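PDB 3LM3: uncharacterized protein from Parabacteroides distasonis, which is of unknown function but is probably a carbohydrate-active enzyme, a putative glycoside hydrolase or deacetylase. Local coordinates for residues 27-35 with 45-56; 143-152 with 164-173. All coordinates share one frame; numbering follows the deposited sequence. Where two conformers were deposited one is given.

Interaction 1. Residues 27-35 with 45-56; sequences IMIRTTPWE and RDEVDWHTLEGV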
# COMPACT_ATOMS: atom_id res chain seq x y z
N ILE A 27 -0.94 11.58 3.57
CA ILE A 27 0.10 12.28 4.34
C ILE A 27 -0.08 11.91 5.81
O ILE A 27 -1.20 12.08 6.36
CB ILE A 27 0.07 13.82 4.13
CG1 ILE A 27 0.34 14.16 2.67
CG2 ILE A 27 1.10 14.51 5.05
CD1 ILE A 27 0.21 15.60 2.35
N MSE A 28 0.97 11.39 6.44
CA MSE A 28 0.94 10.91 7.81
C MSE A 28 1.43 11.98 8.78
O MSE A 28 2.47 12.63 8.53
CB MSE A 28 1.81 9.68 7.98
CG MSE A 28 1.85 9.10 9.36
SE MSE A 28 3.06 7.59 9.41
CE MSE A 28 2.47 6.85 11.10
N ILE A 29 0.68 12.17 9.86
CA ILE A 29 1.02 13.08 10.95
C ILE A 29 1.23 12.24 12.22
O ILE A 29 0.41 11.40 12.57
CB ILE A 29 -0.11 14.08 11.22
CG1 ILE A 29 -0.54 14.83 9.95
CG2 ILE A 29 0.31 15.07 12.33
CD1 ILE A 29 0.51 15.60 9.27
N ARG A 30 2.33 12.46 12.94
CA ARG A 30 2.72 11.63 14.09
C ARG A 30 3.53 12.45 15.08
O ARG A 30 3.88 13.58 14.78
CB ARG A 30 3.50 10.40 13.61
CG ARG A 30 4.84 10.71 12.98
CD ARG A 30 5.30 9.63 12.03
NE ARG A 30 6.71 9.77 11.74
CZ ARG A 30 7.37 9.02 10.87
NH1 ARG A 30 6.73 8.12 10.13
NH2 ARG A 30 8.70 9.19 10.75
N THR A 31 3.81 11.89 16.26
CA THR A 31 4.70 12.50 17.25
C THR A 31 6.02 11.74 17.35
O THR A 31 7.01 12.29 17.82
CB THR A 31 4.09 12.66 18.66
OG1 THR A 31 4.24 11.45 19.43
CG2 THR A 31 2.62 13.15 18.62
N THR A 32 6.02 10.48 16.97
CA THR A 32 7.22 9.62 16.90
C THR A 32 6.99 8.65 15.73
O THR A 32 5.84 8.52 15.26
CB THR A 32 7.46 8.82 18.20
OG1 THR A 32 6.42 7.84 18.36
CG2 THR A 32 7.49 9.69 19.44
N PRO A 33 8.04 7.97 15.22
CA PRO A 33 7.85 7.29 13.95
C PRO A 33 6.93 6.09 13.92
O PRO A 33 6.21 5.91 12.94
CB PRO A 33 9.27 6.88 13.54
CG PRO A 33 10.13 7.87 14.19
CD PRO A 33 9.47 8.17 15.51
N TRP A 34 6.96 5.27 14.97
CA TRP A 34 6.29 3.96 14.95
C TRP A 34 5.43 3.79 16.20
O TRP A 34 5.58 2.83 16.99
CB TRP A 34 7.32 2.82 14.88
CG TRP A 34 8.21 2.79 13.65
CD1 TRP A 34 8.00 3.39 12.46
CD2 TRP A 34 9.47 2.10 13.54
NE1 TRP A 34 9.05 3.11 11.59
CE2 TRP A 34 9.95 2.31 12.23
CE3 TRP A 34 10.22 1.30 14.41
CZ2 TRP A 34 11.16 1.78 11.77
CZ3 TRP A 34 11.43 0.77 13.94
CH2 TRP A 34 11.88 1.01 12.64
N GLU A 35 4.55 4.75 16.43
CA GLU A 35 3.70 4.74 17.63
C GLU A 35 2.37 4.07 17.28
O GLU A 35 1.41 4.68 16.81
CB GLU A 35 3.58 6.11 18.29
CG GLU A 35 3.12 7.24 17.34
CD GLU A 35 3.23 8.62 17.93
OE1 GLU A 35 3.84 8.80 19.03
OE2 GLU A 35 2.68 9.55 17.30
N ARG A 45 12.59 8.21 18.33
CA ARG A 45 12.76 9.59 17.88
C ARG A 45 11.57 10.48 18.22
O ARG A 45 10.44 10.21 17.83
CB ARG A 45 13.01 9.64 16.39
CG ARG A 45 13.19 11.07 15.86
CD ARG A 45 12.91 11.09 14.38
NE ARG A 45 13.90 10.35 13.62
CZ ARG A 45 13.70 9.82 12.43
NH1 ARG A 45 12.51 9.85 11.83
NH2 ARG A 45 14.72 9.20 11.82
N ASP A 46 11.83 11.58 18.91
CA ASP A 46 10.84 12.60 19.24
C ASP A 46 10.72 13.55 18.04
O ASP A 46 11.67 14.28 17.73
CB ASP A 46 11.28 13.35 20.49
CG ASP A 46 10.37 14.51 20.86
OD1 ASP A 46 9.42 14.85 20.13
OD2 ASP A 46 10.59 15.14 21.92
N GLU A 47 9.58 13.52 17.36
CA GLU A 47 9.35 14.33 16.16
C GLU A 47 8.42 15.51 16.37
O GLU A 47 7.93 16.09 15.38
CB GLU A 47 8.83 13.46 15.02
CG GLU A 47 9.83 12.45 14.50
CD GLU A 47 9.28 11.64 13.36
OE1 GLU A 47 8.03 11.52 13.28
OE2 GLU A 47 10.02 11.10 12.52
N VAL A 48 8.15 15.92 17.62
CA VAL A 48 7.30 17.06 17.84
C VAL A 48 7.75 18.28 17.03
O VAL A 48 6.94 18.92 16.37
CB VAL A 48 7.18 17.36 19.35
CG1 VAL A 48 6.56 18.73 19.57
CG2 VAL A 48 6.39 16.22 20.02
N ASP A 49 9.05 18.57 17.03
CA ASP A 49 9.55 19.73 16.34
C ASP A 49 9.64 19.55 14.83
O ASP A 49 9.86 20.50 14.10
CB ASP A 49 10.93 20.11 16.90
CG ASP A 49 10.89 20.51 18.37
OD1 ASP A 49 9.82 20.85 18.93
OD2 ASP A 49 11.97 20.47 19.00
N TRP A 50 9.41 18.32 14.35
CA TRP A 50 9.46 17.99 12.93
C TRP A 50 8.10 18.18 12.25
O TRP A 50 7.98 18.00 11.03
CB TRP A 50 9.91 16.53 12.73
CG TRP A 50 11.26 16.18 13.29
CD1 TRP A 50 11.84 16.67 14.41
CD2 TRP A 50 12.17 15.22 12.75
NE1 TRP A 50 13.08 16.09 14.60
CE2 TRP A 50 13.30 15.19 13.59
CE3 TRP A 50 12.15 14.41 11.63
CZ2 TRP A 50 14.40 14.37 13.33
CZ3 TRP A 50 13.24 13.59 11.38
CH2 TRP A 50 14.33 13.58 12.22
N HIS A 51 7.09 18.55 13.05
CA HIS A 51 5.72 18.73 12.59
C HIS A 51 5.34 20.18 12.83
O HIS A 51 5.25 20.63 13.97
CB HIS A 51 4.75 17.78 13.30
CG HIS A 51 4.94 16.35 12.91
ND1 HIS A 51 5.91 15.55 13.46
CD2 HIS A 51 4.35 15.62 11.94
CE1 HIS A 51 5.88 14.36 12.86
NE2 HIS A 51 4.93 14.38 11.94
N THR A 52 5.15 20.92 11.75
CA THR A 52 4.77 22.33 11.82
C THR A 52 3.60 22.59 10.87
O THR A 52 3.44 21.91 9.84
CB THR A 52 5.91 23.31 11.48
OG1 THR A 52 6.20 23.24 10.09
CG2 THR A 52 7.15 23.03 12.33
N LEU A 53 2.81 23.60 11.21
CA LEU A 53 1.75 24.03 10.33
C LEU A 53 2.30 24.44 8.97
O LEU A 53 1.78 24.04 7.95
CB LEU A 53 1.00 25.20 10.96
CG LEU A 53 -0.04 25.92 10.06
CD1 LEU A 53 -1.16 24.97 9.56
CD2 LEU A 53 -0.62 27.12 10.81
N GLU A 54 3.36 25.23 8.94
CA GLU A 54 3.90 25.66 7.66
C GLU A 54 4.38 24.50 6.82
O GLU A 54 4.23 24.52 5.59
CB GLU A 54 5.01 26.70 7.78
CG GLU A 54 5.86 26.92 6.47
CD GLU A 54 5.06 27.26 5.16
OE1 GLU A 54 3.81 27.14 5.08
OE2 GLU A 54 5.73 27.65 4.16
N GLY A 55 4.97 23.47 7.43
CA GLY A 55 5.44 22.34 6.68
C GLY A 55 4.32 21.52 6.07
O GLY A 55 4.43 21.05 4.93
N VAL A 56 3.24 21.32 6.82
CA VAL A 56 2.12 20.58 6.35
C VAL A 56 1.40 21.33 5.21
O VAL A 56 1.03 20.78 4.19
CB VAL A 56 1.23 20.30 7.58
CG1 VAL A 56 -0.02 19.64 7.18
CG2 VAL A 56 2.03 19.44 8.62
O HOH W 1 5.07 12.65 9.69
O HOH W 2 7.34 12.86 20.67
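Arg-30 meets Glu-47 side-on, giving NE to OE1 at 2.7 Å and NH2 to OE2 at 2.9 Å. Both bonds are almost straight and lie in the guanidinium plane. Each carboxylate oxygen uses its syn lone pair, and the two flat groups are nearly coplanar, 13° apart. An extended chain beyond CG carries the Arg-30 guanidinium to this position, with Pro-33 CA over one of its faces. Glu-47 OE2 also accepts from Arg-45 NH1 at 2.9 Å, nearly along its own C-O axis, and from Gln-289. The carboxylate thus lies between two arginines, which would offset the closeness of their like charges. One backbone bond ties the loop to itself here: Glu-47 N donates to Thr-31 O at 2.9 Å. This is the long loop that leads from the C-terminal end of strand 21-29 to helix 53-64, a beta-to-alpha connection in the main parallel sheet, consistent with the barrel-like fold of the glycoside hydrolase/deacetylase clan. Farther along, the Arg-30 carbonyl, bonded to the Tyr-88 hydroxyl, lies over one His-51 ring face, suspiciously close in the model. The ring's rotation is fixed at both nitrogens, ND1 donating to Glu-47 O at 2.8 Å and NE2 sharing a water with Met-28 O. Beyond the imidazole, Ile-29 CD1 and Val-56 CG2 meet tip to tip, next to strand 73-76.

Interaction 2. Residues 143-152 with 164-173; sequences RPQSIMGGFL and ENIHVAHAVI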
# COMPACT_ATOMS: atom_id res chain seq x y z
N ARG A 143 -17.37 10.89 9.14
CA ARG A 143 -16.68 9.64 9.40
C ARG A 143 -15.78 9.34 8.21
O ARG A 143 -16.17 9.53 7.06
CB ARG A 143 -17.66 8.51 9.60
CG ARG A 143 -18.56 8.70 10.81
CD ARG A 143 -19.58 7.62 10.94
NE ARG A 143 -18.95 6.33 11.17
CZ ARG A 143 -18.51 5.91 12.34
NH1 ARG A 143 -18.58 6.69 13.42
NH2 ARG A 143 -17.96 4.71 12.41
N PRO A 144 -14.54 8.89 8.47
CA PRO A 144 -13.68 8.55 7.35
C PRO A 144 -14.21 7.33 6.58
O PRO A 144 -14.98 6.55 7.13
CB PRO A 144 -12.34 8.27 8.04
CG PRO A 144 -12.71 7.72 9.33
CD PRO A 144 -13.92 8.55 9.76
N GLN A 145 -13.80 7.18 5.33
CA GLN A 145 -14.18 6.01 4.54
C GLN A 145 -13.13 4.91 4.61
O GLN A 145 -13.41 3.80 4.18
CB GLN A 145 -14.41 6.42 3.08
CG GLN A 145 -15.64 7.27 2.89
CD GLN A 145 -15.81 7.69 1.45
OE1 GLN A 145 -14.96 8.40 0.92
NE2 GLN A 145 -16.90 7.26 0.81
N SER A 146 -11.95 5.19 5.18
CA SER A 146 -10.88 4.18 5.33
C SER A 146 -10.17 4.39 6.65
O SER A 146 -10.37 5.45 7.30
CB SER A 146 -9.85 4.32 4.19
OG SER A 146 -9.10 5.51 4.31
N ILE A 147 -9.38 3.38 7.04
CA ILE A 147 -8.37 3.47 8.08
C ILE A 147 -7.03 3.14 7.44
O ILE A 147 -6.94 2.21 6.64
CB ILE A 147 -8.66 2.46 9.22
CG1 ILE A 147 -9.96 2.81 9.91
CG2 ILE A 147 -7.50 2.36 10.25
CD1 ILE A 147 -9.92 4.03 10.88
N MSE A 148 -5.98 3.87 7.82
CA MSE A 148 -4.62 3.65 7.30
C MSE A 148 -3.87 2.74 8.25
O MSE A 148 -3.06 3.18 9.07
CB MSE A 148 -3.87 4.98 7.13
CG MSE A 148 -4.54 5.96 6.16
SE MSE A 148 -4.83 5.28 4.33
CE MSE A 148 -2.99 5.01 3.82
N GLY A 149 -4.20 1.45 8.19
CA GLY A 149 -3.76 0.52 9.22
C GLY A 149 -2.38 -0.07 9.07
O GLY A 149 -1.71 -0.32 10.09
N GLY A 150 -1.97 -0.41 7.85
CA GLY A 150 -0.73 -1.19 7.65
C GLY A 150 -0.96 -2.63 8.13
O GLY A 150 -1.77 -3.33 7.55
N PHE A 151 -0.21 -3.06 9.13
CA PHE A 151 -0.45 -4.37 9.70
C PHE A 151 -1.80 -4.31 10.45
O PHE A 151 -1.73 -4.04 11.66
CB PHE A 151 0.74 -4.82 10.59
CG PHE A 151 1.96 -5.25 9.80
CD1 PHE A 151 2.76 -4.31 9.17
CD2 PHE A 151 2.23 -6.58 9.58
CE1 PHE A 151 3.87 -4.70 8.41
CE2 PHE A 151 3.34 -6.97 8.83
CZ PHE A 151 4.15 -6.04 8.25
N LEU A 152 -2.92 -4.62 9.80
CA LEU A 152 -4.14 -5.00 10.53
C LEU A 152 -4.32 -6.52 10.40
O LEU A 152 -3.72 -7.16 9.53
CB LEU A 152 -5.38 -4.26 10.00
CG LEU A 152 -5.36 -2.72 10.09
CD1 LEU A 152 -6.66 -2.09 9.55
CD2 LEU A 152 -5.08 -2.23 11.52
N GLU A 164 -18.07 -0.53 12.75
CA GLU A 164 -17.89 0.89 12.43
C GLU A 164 -18.45 1.31 11.08
O GLU A 164 -18.39 2.49 10.71
CB GLU A 164 -16.41 1.30 12.57
CG GLU A 164 -15.89 1.22 14.01
CD GLU A 164 -16.45 2.31 14.93
OE1 GLU A 164 -17.28 3.15 14.55
OE2 GLU A 164 -16.04 2.33 16.11
N ASN A 165 -18.99 0.35 10.32
CA ASN A 165 -19.51 0.62 9.00
C ASN A 165 -18.49 1.36 8.12
O ASN A 165 -18.81 2.31 7.38
CB ASN A 165 -20.84 1.41 9.11
CG ASN A 165 -21.63 1.42 7.82
OD1 ASN A 165 -21.57 0.49 7.00
ND2 ASN A 165 -22.42 2.48 7.64
N ILE A 166 -17.22 0.90 8.21
CA ILE A 166 -16.12 1.41 7.38
C ILE A 166 -15.64 0.23 6.57
O ILE A 166 -15.37 -0.82 7.13
CB ILE A 166 -15.01 2.03 8.22
CG1 ILE A 166 -15.49 3.37 8.77
CG2 ILE A 166 -13.71 2.16 7.37
CD1 ILE A 166 -14.56 3.97 9.83
N HIS A 167 -15.60 0.39 5.25
CA HIS A 167 -15.48 -0.74 4.34
C HIS A 167 -14.25 -0.63 3.44
O HIS A 167 -14.16 -1.33 2.44
CB HIS A 167 -16.75 -0.91 3.49
CG HIS A 167 -17.97 -1.15 4.33
ND1 HIS A 167 -18.27 -2.39 4.85
CD2 HIS A 167 -18.92 -0.30 4.78
CE1 HIS A 167 -19.39 -2.29 5.56
NE2 HIS A 167 -19.78 -1.03 5.58
N VAL A 168 -13.29 0.21 3.84
CA VAL A 168 -12.00 0.28 3.16
C VAL A 168 -10.92 0.37 4.23
O VAL A 168 -11.09 1.08 5.23
CB VAL A 168 -11.92 1.52 2.26
CG1 VAL A 168 -10.54 1.59 1.51
CG2 VAL A 168 -13.09 1.54 1.30
N ALA A 169 -9.80 -0.33 4.04
CA ALA A 169 -8.65 -0.08 4.88
C ALA A 169 -7.37 -0.30 4.09
O ALA A 169 -7.28 -1.24 3.29
CB ALA A 169 -8.62 -0.96 6.15
N HIS A 170 -6.36 0.53 4.34
CA HIS A 170 -5.01 0.18 3.95
C HIS A 170 -4.53 -0.82 4.98
O HIS A 170 -4.27 -0.46 6.13
CB HIS A 170 -4.09 1.41 3.88
CG HIS A 170 -2.64 1.09 4.01
ND1 HIS A 170 -2.00 0.15 3.24
CD2 HIS A 170 -1.72 1.57 4.88
CE1 HIS A 170 -0.74 0.07 3.65
NE2 HIS A 170 -0.55 0.91 4.64
N ALA A 171 -4.49 -2.10 4.58
CA ALA A 171 -4.06 -3.21 5.41
C ALA A 171 -3.25 -4.23 4.58
O ALA A 171 -3.26 -5.45 4.84
CB ALA A 171 -5.28 -3.86 6.11
N VAL A 172 -2.59 -3.74 3.54
CA VAL A 172 -1.67 -4.53 2.66
C VAL A 172 -0.42 -3.66 2.65
O VAL A 172 -0.50 -2.55 2.25
CB VAL A 172 -2.22 -4.70 1.17
CG1 VAL A 172 -1.12 -5.20 0.16
CG2 VAL A 172 -3.48 -5.52 1.09
N ILE A 173 0.74 -4.14 3.14
CA ILE A 173 2.05 -3.47 2.83
C ILE A 173 2.68 -4.44 1.87
O ILE A 173 3.44 -5.35 2.23
CB ILE A 173 3.00 -3.08 4.02
CG1 ILE A 173 2.29 -2.11 4.99
CG2 ILE A 173 4.17 -2.28 3.50
CD1 ILE A 173 3.21 -1.39 6.05
O HOH W 3 -18.96 4.96 8.69
O HOH W 4 -15.94 2.93 3.89
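His-170 packs against the loop at Gly-149 and Gly-150 and beside the selenomethionine Met-148, which lies on the same face of the sheet. Bends at chi2 and chi3 (-58° and -63°) fold the Met-148 chain back, so that its CE rests 3.8 Å from His-170 CB and the two side chains cross at about a right angle. The sound strand bond runs from His-170 N to Ile-147 O at 2.9 Å. His-170 O then takes Gly-150 N (2.9 Å in the conformer described) and, weakly, Gly-149 N from the loop that follows. On the face of Ile-147 and Ala-169, Leu-152 CD1 packs on Ala-169 CB, while Leu-157 of helix 154-163 touches both residues. Farther out, Arg-143 NH2 binds both Glu-164 OE1 (2.7 Å) and Glu-164 O (2.8 Å), and Ile-166 sets its CG1 against Pro-144 O at 3.6 Å and its CD1 against Pro-144 CG. Second-shell partners position the polar groups: His-170 ND1 bonds to Leu-215 O of strand 213-216, and Glu-164 OE2 to Ser-128. Strands 146-148 and 168-172, 17° from parallel and linked through helix 154-163, form a classical beta-alpha-beta unit.

Overall arrangement
Interactions 1 and 2 follow one another along the chain, their centres about 21 Å apart and their nearest atoms about 7 Å apart without touching. Strands 73-76 and 105-108 connect them: the first pairs with strand 21-29 of interaction 1, and Tyr-108 at the end of the second shares a backbone bond with Met-148 of interaction 2. Phe-109 bridges them more directly, being touched by both Met-28 and Met-148. Each contact reaches into the loops that follow its strands; if the fold is a barrel as in related enzymes, this is the end that usually carries the active site. No catalytic residue is assigned, and a part in binding is an inference.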